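Local coordinates for protein oxidoreductase, iron/ascorbate family (Shewanella oneidensis, PDB 3ON7) that probably acts as a non-haem iron(II), 2-oxoglutarate-dependent oxygenase, perhaps one that forms ethene from 2-oxoglutarate or oxidises L-arginine, at residues E58-R63 against F69-I74; T45-F50 against Y90-W95; G96-S101 against N105-Y110. All coordinates share one frame; numbering follows the deposited sequence. Where two conformers were deposited one is given.

Contact 1 (E58-R63 against F69-I74); sequences EFMFNR and FFPASI
Phe61 and Phe70 lie face to face in an offset (parallel-displaced) stack, their centroids 4.1 Å apart and their planes only 8° from parallel. Phe61 CG meets Phe70 CE2 at 3.5 Å, and Phe61 CB adds a CH-pi contact over the same Phe70 face. The torsion of Phe61 makes this possible: with chi1 at 68°, its CG sits between the backbone N and the carbonyl carbon, which swings the ring over Phe70. Flat, apolar phenylalanine suits both places, because each ring presents a broad face. Phe70 also stacks with Tyr89 of strand 88-92. The other face of Phe61 carries the guanidinium of Arg63, held in place by a bond from Arg63 NH1 to Phe61 O (3.0 Å), so the ring is sandwiched between an aromatic and a cationic plane.

Beside this stack, selenomethionine Met60 curls its flexible chain over Pro71, CE touching Pro71 CD in the modelled conformer of the proline, while its selenium lies obliquely beside the Phe69 ring in a Met-aromatic contact. Phe59 and Phe69 approach through their CB atoms, and their rings lead on toward helix 37-51 and strand 88-92.

At the polar edge, the backbones join in a single beta bridge between Met60 and Phe69. Phe69 N donates to Phe59 O at 2.8 Å in a nearly straight bond (N-H...O 164°), and Phe61 N donates to Phe69 O at 2.9 Å along a clearly more bent path; the latter oxygen also lies at the edge of the Phe61 ring, in its plane. The peptide groups of Phe69 thus bond to the 58-63 loop, whereas Phe70 pairs through its backbone with Tyr89. Main-chain bonds fix the alignment of the loop along the outermost strand 68-70, and the aromatic stack and apolar side-chain contacts add to this.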
loop_
_atom_site.group_PDB
_atom_site.type_symbol
_atom_site.label_atom_id
_atom_site.label_comp_id
_atom_site.label_asym_id
_atom_site.label_seq_id
_atom_site.Cartn_x
_atom_site.Cartn_y
_atom_site.Cartn_z
ATOM N N GLU B 58 -12.106 15.861 -13.366
ATOM C CA GLU B 58 -10.706 16.214 -13.623
ATOM C C GLU B 58 -9.808 16.059 -12.394
ATOM O O GLU B 58 -8.591 16.043 -12.524
ATOM C CB GLU B 58 -10.576 17.667 -14.104
ATOM C CG GLU B 58 -11.081 17.954 -15.526
ATOM C CD GLU B 58 -11.298 19.457 -15.790
ATOM O OE1 GLU B 58 -10.583 20.300 -15.182
ATOM O OE2 GLU B 58 -12.190 19.788 -16.607
ATOM N N PHE B 59 -10.393 15.991 -11.206
ATOM C CA PHE B 59 -9.614 15.896 -9.980
ATOM C C PHE B 59 -9.667 14.514 -9.332
ATOM O O PHE B 59 -9.449 14.400 -8.130
ATOM C CB PHE B 59 -10.059 16.998 -9.018
ATOM C CG PHE B 59 -9.881 18.371 -9.583
ATOM C CD1 PHE B 59 -10.866 18.937 -10.394
ATOM C CD2 PHE B 59 -8.716 19.080 -9.366
ATOM C CE1 PHE B 59 -10.695 20.189 -10.953
ATOM C CE2 PHE B 59 -8.547 20.354 -9.921
ATOM C CZ PHE B 59 -9.534 20.894 -10.716
HETATM N N MSE B 60 -9.925 13.473 -10.133
HETATM C CA MSE B 60 -9.935 12.085 -9.643
HETATM C C MSE B 60 -8.757 11.915 -8.741
HETATM O O MSE B 60 -7.653 12.308 -9.093
HETATM C CB MSE B 60 -9.766 11.053 -10.776
HETATM C CG MSE B 60 -10.982 10.808 -11.668
HETATM SE SE MSE B 60 -12.546 10.222 -10.693
HETATM C CE MSE B 60 -11.638 8.835 -9.689
ATOM N N PHE B 61 -8.994 11.299 -7.591
ATOM C CA PHE B 61 -7.946 11.117 -6.593
ATOM C C PHE B 61 -6.719 10.425 -7.149
ATOM O O PHE B 61 -6.826 9.551 -7.981
ATOM C CB PHE B 61 -8.458 10.352 -5.372
ATOM C CG PHE B 61 -8.806 8.905 -5.637
ATOM C CD1 PHE B 61 -10.038 8.559 -6.123
ATOM C CD2 PHE B 61 -7.903 7.905 -5.341
ATOM C CE1 PHE B 61 -10.371 7.254 -6.349
ATOM C CE2 PHE B 61 -8.210 6.587 -5.555
ATOM C CZ PHE B 61 -9.447 6.247 -6.046
ATOM N N ASN B 62 -5.558 10.853 -6.665
ATOM C CA ASN B 62 -4.306 10.178 -6.934
ATOM C C ASN B 62 -4.298 8.824 -6.231
ATOM O O ASN B 62 -4.558 8.733 -5.034
ATOM C CB ASN B 62 -3.116 11.021 -6.467
ATOM C CG ASN B 62 -3.073 12.368 -7.132
ATOM O OD1 ASN B 62 -3.373 12.480 -8.330
ATOM N ND2 ASN B 62 -2.724 13.418 -6.359
ATOM N N ARG B 63 -3.979 7.787 -6.999
ATOM C CA ARG B 63 -3.997 6.419 -6.514
ATOM C C ARG B 63 -2.931 6.169 -5.475
ATOM O O ARG B 63 -3.148 5.386 -4.569
ATOM C CB ARG B 63 -3.837 5.418 -7.669
ATOM C CG ARG B 63 -5.134 4.851 -8.185
ATOM C CD ARG B 63 -6.033 5.904 -8.760
ATOM N NE ARG B 63 -7.315 5.328 -9.167
ATOM C CZ ARG B 63 -8.423 6.028 -9.417
ATOM N NH1 ARG B 63 -8.436 7.367 -9.303
ATOM N NH2 ARG B 63 -9.530 5.380 -9.782
ATOM N N PHE B 69 -10.489 13.914 -5.576
ATOM C CA PHE B 69 -11.931 13.630 -5.633
ATOM C C PHE B 69 -12.272 12.133 -5.700
ATOM O O PHE B 69 -11.705 11.397 -6.491
ATOM C CB PHE B 69 -12.526 14.335 -6.839
ATOM C CG PHE B 69 -13.917 13.932 -7.150
ATOM C CD1 PHE B 69 -14.909 14.078 -6.217
ATOM C CD2 PHE B 69 -14.245 13.441 -8.398
ATOM C CE1 PHE B 69 -16.196 13.716 -6.503
ATOM C CE2 PHE B 69 -15.555 13.080 -8.692
ATOM C CZ PHE B 69 -16.526 13.222 -7.737
ATOM N N PHE B 70 -13.238 11.722 -4.887
ATOM C CA PHE B 70 -13.719 10.332 -4.828
ATOM C C PHE B 70 -15.170 10.260 -5.269
ATOM O O PHE B 70 -16.060 10.604 -4.491
ATOM C CB PHE B 70 -13.617 9.792 -3.379
ATOM C CG PHE B 70 -12.221 9.515 -2.944
ATOM C CD1 PHE B 70 -11.409 10.536 -2.464
ATOM C CD2 PHE B 70 -11.689 8.237 -3.037
ATOM C CE1 PHE B 70 -10.085 10.282 -2.043
ATOM C CE2 PHE B 70 -10.367 7.973 -2.634
ATOM C CZ PHE B 70 -9.557 8.990 -2.147
ATOM N N PRO B 71 -15.424 9.795 -6.503
ATOM C CA PRO B 71 -16.816 9.707 -6.940
ATOM C C PRO B 71 -17.493 8.494 -6.352
ATOM O O PRO B 71 -16.815 7.611 -5.843
ATOM C CB PRO B 71 -16.699 9.546 -8.460
ATOM C CG PRO B 71 -15.372 8.894 -8.661
ATOM C CD PRO B 71 -14.480 9.387 -7.563
ATOM N N ALA B 72 -18.821 8.477 -6.409
ATOM C CA ALA B 72 -19.607 7.282 -6.115
ATOM C C ALA B 72 -19.695 6.523 -7.443
ATOM O O ALA B 72 -20.682 6.620 -8.156
ATOM C CB ALA B 72 -21.029 7.642 -5.608
ATOM N N SER B 73 -18.652 5.783 -7.775
ATOM C CA SER B 73 -18.623 5.049 -9.032
ATOM C C SER B 73 -19.753 4.026 -9.064
ATOM O O SER B 73 -20.063 3.416 -8.037
ATOM C CB SER B 73 -17.293 4.330 -9.182
ATOM O OG SER B 73 -16.239 5.202 -8.840
ATOM N N ILE B 74 -20.371 3.872 -10.233
ATOM C CA ILE B 74 -21.394 2.850 -10.469
ATOM C C ILE B 74 -20.690 1.646 -11.083
ATOM O O ILE B 74 -19.916 1.799 -12.030
ATOM C CB ILE B 74 -22.493 3.311 -11.487
ATOM C CG1 ILE B 74 -23.046 4.709 -11.158
ATOM C CG2 ILE B 74 -23.625 2.296 -11.572
ATOM C CD1 ILE B 74 -22.411 5.846 -12.006
#

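Contact 2 (T45-F50 against Y90-W95); sequences TEWQAF and YHVYPW
Trp47, Phe50 and Tyr90 form a buried aromatic cluster where helix 37-51 packs on strand 88-92 of the main sheet, in what is, by family, the double-stranded beta-helix (jelly-roll) fold of the 2-oxoglutarate oxygenases. The axes of helix 45-50 and strand 90-92 stay 12.5 Å apart at their closest, with their directions at 132°. Large side chains must bridge such a separation, and Trp47 and Phe50 do so from the helix while Tyr90 and Val92 reply from the strand.

Tyr90 is shared by both helix aromatics, and Trp47 meets it edge-on. The six-membered ring of the indole presents an edge to the face of Tyr90 in a T-shaped (edge-to-face) arrangement, with centroids 5.2 Å apart and planes at 70°. CZ3 leads, reaching Tyr90 CG at 3.6 Å, and CH2 stands over the same Tyr90 face toward its rim. An indole suits the position because its fused rings are long enough to reach from helix to sheet. Tyr90 CG lies anti to the backbone N (chi1 -161°), turning the phenol ring across the advancing indole. The ring is held at its far end as well, where the hydroxyl hydrogen-bonds to Arg97 O; tyrosine therefore offers an apolar face and a satisfied polar tip in one side chain.

Phe50, one helical turn after Trp47, comes obliquely against Tyr90, its ring plane steeply inclined and its CE2 3.7 Å from Tyr90 CD2. Ile154 of the neighbouring strand 151-157 and Ile106 of helix 103-126 also touch the indole and extend the apolar layer. Compact, branched Val92 adds to the helix-facing side of the strand, its CG2 methyl meeting Trp47 CH2 at 4.2 Å.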
loop_
_atom_site.group_PDB
_atom_site.type_symbol
_atom_site.label_atom_id
_atom_site.label_comp_id
_atom_site.label_asym_id
_atom_site.label_seq_id
_atom_site.Cartn_x
_atom_site.Cartn_y
_atom_site.Cartn_z
ATOM N N THR B 45 -21.144 26.651 -0.090
ATOM C CA THR B 45 -21.673 27.080 -1.372
ATOM C C THR B 45 -20.784 26.664 -2.528
ATOM O O THR B 45 -21.268 26.077 -3.483
ATOM C CB THR B 45 -21.939 28.608 -1.402
ATOM O OG1 THR B 45 -22.969 28.919 -0.454
ATOM C CG2 THR B 45 -22.387 29.073 -2.786
ATOM N N GLU B 46 -19.492 26.948 -2.464
ATOM C CA GLU B 46 -18.662 26.699 -3.637
ATOM C C GLU B 46 -18.285 25.227 -3.808
ATOM O O GLU B 46 -18.017 24.786 -4.930
ATOM C CB GLU B 46 -17.451 27.646 -3.715
ATOM C CG GLU B 46 -16.478 27.614 -2.562
ATOM C CD GLU B 46 -15.461 28.753 -2.614
ATOM O OE1 GLU B 46 -15.628 29.683 -3.437
ATOM O OE2 GLU B 46 -14.482 28.710 -1.834
ATOM N N TRP B 47 -18.308 24.455 -2.723
ATOM C CA TRP B 47 -18.051 23.024 -2.833
ATOM C C TRP B 47 -19.284 22.295 -3.317
ATOM O O TRP B 47 -19.188 21.369 -4.119
ATOM C CB TRP B 47 -17.526 22.452 -1.512
ATOM C CG TRP B 47 -16.083 22.740 -1.393
ATOM C CD1 TRP B 47 -15.508 23.833 -0.842
ATOM C CD2 TRP B 47 -15.018 21.939 -1.894
ATOM N NE1 TRP B 47 -14.146 23.763 -0.951
ATOM C CE2 TRP B 47 -13.820 22.599 -1.587
ATOM C CE3 TRP B 47 -14.960 20.722 -2.559
ATOM C CZ2 TRP B 47 -12.584 22.078 -1.915
ATOM C CZ3 TRP B 47 -13.724 20.215 -2.896
ATOM C CH2 TRP B 47 -12.558 20.888 -2.574
ATOM N N GLN B 48 -20.450 22.720 -2.861
ATOM C CA GLN B 48 -21.686 22.233 -3.463
ATOM C C GLN B 48 -21.653 22.417 -4.982
ATOM O O GLN B 48 -21.967 21.501 -5.752
ATOM C CB GLN B 48 -22.900 22.947 -2.880
ATOM C CG GLN B 48 -24.229 22.407 -3.382
ATOM C CD GLN B 48 -24.430 20.944 -3.041
ATOM O OE1 GLN B 48 -24.744 20.606 -1.913
ATOM N NE2 GLN B 48 -24.243 20.073 -4.022
ATOM N N ALA B 49 -21.267 23.608 -5.399
ATOM C CA ALA B 49 -21.063 23.915 -6.822
ATOM C C ALA B 49 -20.077 22.957 -7.497
ATOM O O ALA B 49 -20.334 22.431 -8.576
ATOM C CB ALA B 49 -20.588 25.365 -6.975
ATOM N N PHE B 50 -18.946 22.745 -6.856
ATOM C CA PHE B 50 -17.940 21.801 -7.358
ATOM C C PHE B 50 -18.526 20.430 -7.639
ATOM O O PHE B 50 -18.295 19.881 -8.703
ATOM C CB PHE B 50 -16.791 21.673 -6.359
ATOM C CG PHE B 50 -15.825 20.582 -6.684
ATOM C CD1 PHE B 50 -14.851 20.771 -7.641
ATOM C CD2 PHE B 50 -15.895 19.360 -6.035
ATOM C CE1 PHE B 50 -13.959 19.768 -7.947
ATOM C CE2 PHE B 50 -15.010 18.345 -6.340
ATOM C CZ PHE B 50 -14.049 18.544 -7.297
ATOM N N TYR B 90 -14.154 14.623 -1.290
ATOM C CA TYR B 90 -12.874 15.162 -1.681
ATOM C C TYR B 90 -11.971 15.201 -0.446
ATOM O O TYR B 90 -12.366 15.707 0.618
ATOM C CB TYR B 90 -13.054 16.575 -2.224
ATOM C CG TYR B 90 -11.909 17.053 -3.049
ATOM C CD1 TYR B 90 -10.667 17.319 -2.468
ATOM C CD2 TYR B 90 -12.040 17.226 -4.413
ATOM C CE1 TYR B 90 -9.601 17.741 -3.238
ATOM C CE2 TYR B 90 -10.968 17.622 -5.180
ATOM C CZ TYR B 90 -9.765 17.903 -4.594
ATOM O OH TYR B 90 -8.704 18.315 -5.370
ATOM N N HIS B 91 -10.744 14.703 -0.606
ATOM C CA HIS B 91 -9.743 14.719 0.470
ATOM C C HIS B 91 -8.778 15.862 0.236
ATOM O O HIS B 91 -8.002 15.873 -0.746
ATOM C CB HIS B 91 -8.991 13.400 0.496
ATOM C CG HIS B 91 -9.689 12.320 1.251
ATOM N ND1 HIS B 91 -9.047 11.168 1.652
ATOM C CD2 HIS B 91 -10.955 12.235 1.725
ATOM C CE1 HIS B 91 -9.892 10.423 2.348
ATOM N NE2 HIS B 91 -11.059 11.038 2.389
ATOM N N VAL B 92 -8.849 16.839 1.130
ATOM C CA VAL B 92 -8.007 18.020 1.055
ATOM C C VAL B 92 -6.848 17.913 2.049
ATOM O O VAL B 92 -7.073 17.724 3.254
ATOM C CB VAL B 92 -8.797 19.300 1.410
ATOM C CG1 VAL B 92 -7.846 20.520 1.472
ATOM C CG2 VAL B 92 -9.945 19.535 0.438
ATOM N N TYR B 93 -5.630 18.077 1.532
ATOM C CA TYR B 93 -4.432 18.296 2.345
ATOM C C TYR B 93 -3.702 19.541 1.862
ATOM O O TYR B 93 -3.683 19.803 0.673
ATOM C CB TYR B 93 -3.443 17.120 2.199
ATOM C CG TYR B 93 -3.945 15.772 2.621
ATOM C CD1 TYR B 93 -3.806 15.333 3.934
ATOM C CD2 TYR B 93 -4.536 14.920 1.705
ATOM C CE1 TYR B 93 -4.260 14.096 4.326
ATOM C CE2 TYR B 93 -4.978 13.674 2.069
ATOM C CZ TYR B 93 -4.842 13.261 3.381
ATOM O OH TYR B 93 -5.295 12.023 3.743
ATOM N N PRO B 94 -3.045 20.287 2.768
ATOM C CA PRO B 94 -2.234 21.447 2.359
ATOM C C PRO B 94 -1.225 21.123 1.250
ATOM O O PRO B 94 -0.959 21.955 0.377
ATOM C CB PRO B 94 -1.477 21.802 3.638
ATOM C CG PRO B 94 -2.331 21.290 4.738
ATOM C CD PRO B 94 -3.015 20.081 4.224
ATOM N N TRP B 95 -0.682 19.910 1.299
ATOM C CA TRP B 95 0.276 19.424 0.316
ATOM C C TRP B 95 -0.354 18.828 -0.942
ATOM O O TRP B 95 0.336 18.552 -1.929
ATOM C CB TRP B 95 1.184 18.362 0.950
ATOM C CG TRP B 95 0.469 17.223 1.635
ATOM C CD1 TRP B 95 0.255 17.094 2.967
ATOM C CD2 TRP B 95 -0.087 16.051 1.025
ATOM N NE1 TRP B 95 -0.390 15.917 3.236
ATOM C CE2 TRP B 95 -0.620 15.259 2.060
ATOM C CE3 TRP B 95 -0.176 15.588 -0.293
ATOM C CZ2 TRP B 95 -1.259 14.039 1.821
ATOM C CZ3 TRP B 95 -0.821 14.374 -0.535
ATOM C CH2 TRP B 95 -1.333 13.604 0.526
#

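Contact 3 (G96-S101 against N105-Y110); sequences GRIPDS and NILAYY
Ile98 meets Ile106 and Leu107 chiefly through methyl groups, its two branches dividing the work. The CG2 methyl touches Ile106 CG2 at 3.9 Å, and CD1, at the end of the longer branch, reaches Leu107 CD2 at 3.8 Å. Ile98 has CG2 opposite the backbone N and CG1 next to that nitrogen (chi1 -50°), which spreads the two arms toward successive residues of the helix. Beta-branched isoleucine suits this place because it serves two neighbours at once, while Leu107 extends its forked end from the helix to receive the longer arm.

A water supplies a polar link farther along: it donates to Ser101 O at 3.0 Å and accepts from Asn105 N at 3.1 Å, joining two backbone groups across the beginning of helix 103-126. Asn105 is positioned in turn by its side-chain amide, whose ND2 hydrogen-bonds to Glu46 of helix 37-51, and Arg97, just before Ile98, is held through its backbone N by Asp67.

The 96-101 loop thus folds back on helix 103-126, with Ile98 also resting on Val92 of strand 88-92 and Ile106 reaching Leu152 and Ile154 of strand 151-157.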
loop_
_atom_site.group_PDB
_atom_site.type_symbol
_atom_site.label_atom_id
_atom_site.label_comp_id
_atom_site.label_asym_id
_atom_site.label_seq_id
_atom_site.Cartn_x
_atom_site.Cartn_y
_atom_site.Cartn_z
ATOM N N GLY B 96 -1.656 18.627 -0.921
ATOM C CA GLY B 96 -2.287 17.816 -1.950
ATOM C C GLY B 96 -2.954 18.619 -3.048
ATOM O O GLY B 96 -2.841 19.844 -3.115
ATOM N N ARG B 97 -3.676 17.912 -3.906
ATOM C CA ARG B 97 -4.318 18.546 -5.030
ATOM C C ARG B 97 -5.587 19.226 -4.614
ATOM O O ARG B 97 -6.436 18.630 -3.976
ATOM C CB ARG B 97 -4.658 17.536 -6.095
ATOM C CG ARG B 97 -4.812 18.234 -7.409
ATOM C CD ARG B 97 -5.123 17.293 -8.446
ATOM N NE ARG B 97 -5.424 17.944 -9.691
ATOM C CZ ARG B 97 -5.923 17.295 -10.735
ATOM N NH1 ARG B 97 -6.169 15.982 -10.636
ATOM N NH2 ARG B 97 -6.173 17.950 -11.870
ATOM N N ILE B 98 -5.720 20.482 -5.017
ATOM C CA ILE B 98 -6.900 21.289 -4.732
ATOM C C ILE B 98 -7.203 22.125 -5.986
ATOM O O ILE B 98 -6.294 22.675 -6.583
ATOM C CB ILE B 98 -6.656 22.235 -3.536
ATOM C CG1 ILE B 98 -6.083 21.454 -2.347
ATOM C CG2 ILE B 98 -7.955 22.910 -3.133
ATOM C CD1 ILE B 98 -5.749 22.286 -1.176
ATOM N N PRO B 99 -8.475 22.209 -6.390
ATOM C CA PRO B 99 -8.778 23.035 -7.561
ATOM C C PRO B 99 -8.457 24.493 -7.289
ATOM O O PRO B 99 -8.752 24.982 -6.196
ATOM C CB PRO B 99 -10.295 22.856 -7.745
ATOM C CG PRO B 99 -10.628 21.632 -7.031
ATOM C CD PRO B 99 -9.679 21.566 -5.858
ATOM N N ASP B 100 -7.835 25.161 -8.255
ATOM C CA ASP B 100 -7.381 26.547 -8.081
ATOM C C ASP B 100 -8.446 27.462 -7.512
ATOM O O ASP B 100 -8.148 28.259 -6.619
ATOM C CB ASP B 100 -6.889 27.155 -9.410
ATOM C CG ASP B 100 -5.510 26.646 -9.821
ATOM O OD1 ASP B 100 -4.708 26.280 -8.932
ATOM O OD2 ASP B 100 -5.223 26.624 -11.037
ATOM N N SER B 101 -9.676 27.351 -8.013
ATOM C CA SER B 101 -10.747 28.313 -7.631
ATOM C C SER B 101 -11.163 28.154 -6.175
ATOM O O SER B 101 -11.749 29.064 -5.601
ATOM C CB SER B 101 -11.975 28.222 -8.572
ATOM O OG SER B 101 -12.808 27.104 -8.283
ATOM N N ASN B 105 -9.952 29.667 0.076
ATOM C CA ASN B 105 -10.933 29.521 1.137
ATOM C C ASN B 105 -10.735 28.250 1.933
ATOM O O ASN B 105 -10.858 28.250 3.166
ATOM C CB ASN B 105 -12.360 29.588 0.576
ATOM C CG ASN B 105 -12.775 31.020 0.179
ATOM O OD1 ASN B 105 -12.140 31.987 0.576
ATOM N ND2 ASN B 105 -13.823 31.140 -0.604
ATOM N N ILE B 106 -10.423 27.155 1.253
ATOM C CA ILE B 106 -10.367 25.896 1.963
ATOM C C ILE B 106 -9.106 25.823 2.815
ATOM O O ILE B 106 -9.166 25.322 3.915
ATOM C CB ILE B 106 -10.535 24.666 1.029
ATOM C CG1 ILE B 106 -11.094 23.486 1.818
ATOM C CG2 ILE B 106 -9.228 24.298 0.328
ATOM C CD1 ILE B 106 -12.309 23.810 2.649
ATOM N N LEU B 107 -7.986 26.365 2.330
ATOM C CA LEU B 107 -6.788 26.417 3.154
ATOM C C LEU B 107 -6.879 27.486 4.273
ATOM O O LEU B 107 -6.297 27.311 5.326
ATOM C CB LEU B 107 -5.521 26.610 2.294
ATOM C CG LEU B 107 -5.195 25.448 1.343
ATOM C CD1 LEU B 107 -3.896 25.685 0.601
ATOM C CD2 LEU B 107 -5.157 24.105 2.082
ATOM N N ALA B 108 -7.595 28.582 4.045
ATOM C CA ALA B 108 -7.859 29.538 5.120
ATOM C C ALA B 108 -8.695 28.850 6.198
ATOM O O ALA B 108 -8.428 29.005 7.377
ATOM C CB ALA B 108 -8.563 30.790 4.594
ATOM N N TYR B 109 -9.676 28.053 5.797
ATOM C CA TYR B 109 -10.471 27.315 6.776
ATOM C C TYR B 109 -9.624 26.282 7.537
ATOM O O TYR B 109 -9.686 26.213 8.763
ATOM C CB TYR B 109 -11.698 26.640 6.150
ATOM C CG TYR B 109 -12.415 25.787 7.171
ATOM C CD1 TYR B 109 -13.298 26.355 8.065
ATOM C CD2 TYR B 109 -12.168 24.412 7.274
ATOM C CE1 TYR B 109 -13.938 25.600 9.018
ATOM C CE2 TYR B 109 -12.798 23.646 8.237
ATOM C CZ TYR B 109 -13.680 24.250 9.106
ATOM O OH TYR B 109 -14.312 23.519 10.079
ATOM N N TYR B 110 -8.856 25.485 6.806
ATOM C CA TYR B 110 -7.930 24.495 7.388
ATOM C C TYR B 110 -7.015 25.129 8.434
ATOM O O TYR B 110 -6.788 24.554 9.508
ATOM C CB TYR B 110 -7.071 23.881 6.277
ATOM C CG TYR B 110 -6.067 22.813 6.711
ATOM C CD1 TYR B 110 -4.793 23.152 7.169
ATOM C CD2 TYR B 110 -6.378 21.455 6.592
ATOM C CE1 TYR B 110 -3.874 22.150 7.556
ATOM C CE2 TYR B 110 -5.476 20.461 6.965
ATOM C CZ TYR B 110 -4.229 20.807 7.439
ATOM O OH TYR B 110 -3.348 19.798 7.794
HETATM O O HOH W 1 -11.255 29.833 -2.697
#

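All three contacts belong to the N-terminal half of the chain. Contact 1 lies within the span of sequence that separates the two segments of contact 2, and contact 3 follows both. Contacts 2 and 3 are close, their centres about 7 Å apart; those of contacts 1 and 2 lie about 13 Å apart and those of 1 and 3 about 17 Å. Contacts 1 and 2 share the main sheet, where strands 68-70 and 88-92 are antiparallel neighbours, while contact 3 joins the loop leaving strand 88-92 to helix 103-126. Phe59 packs against Phe50, Tyr90, Arg97 and Pro99, linking contact 1 to the other two, which polar bonds help tie together, so the sheet's outer end is joined to two helices.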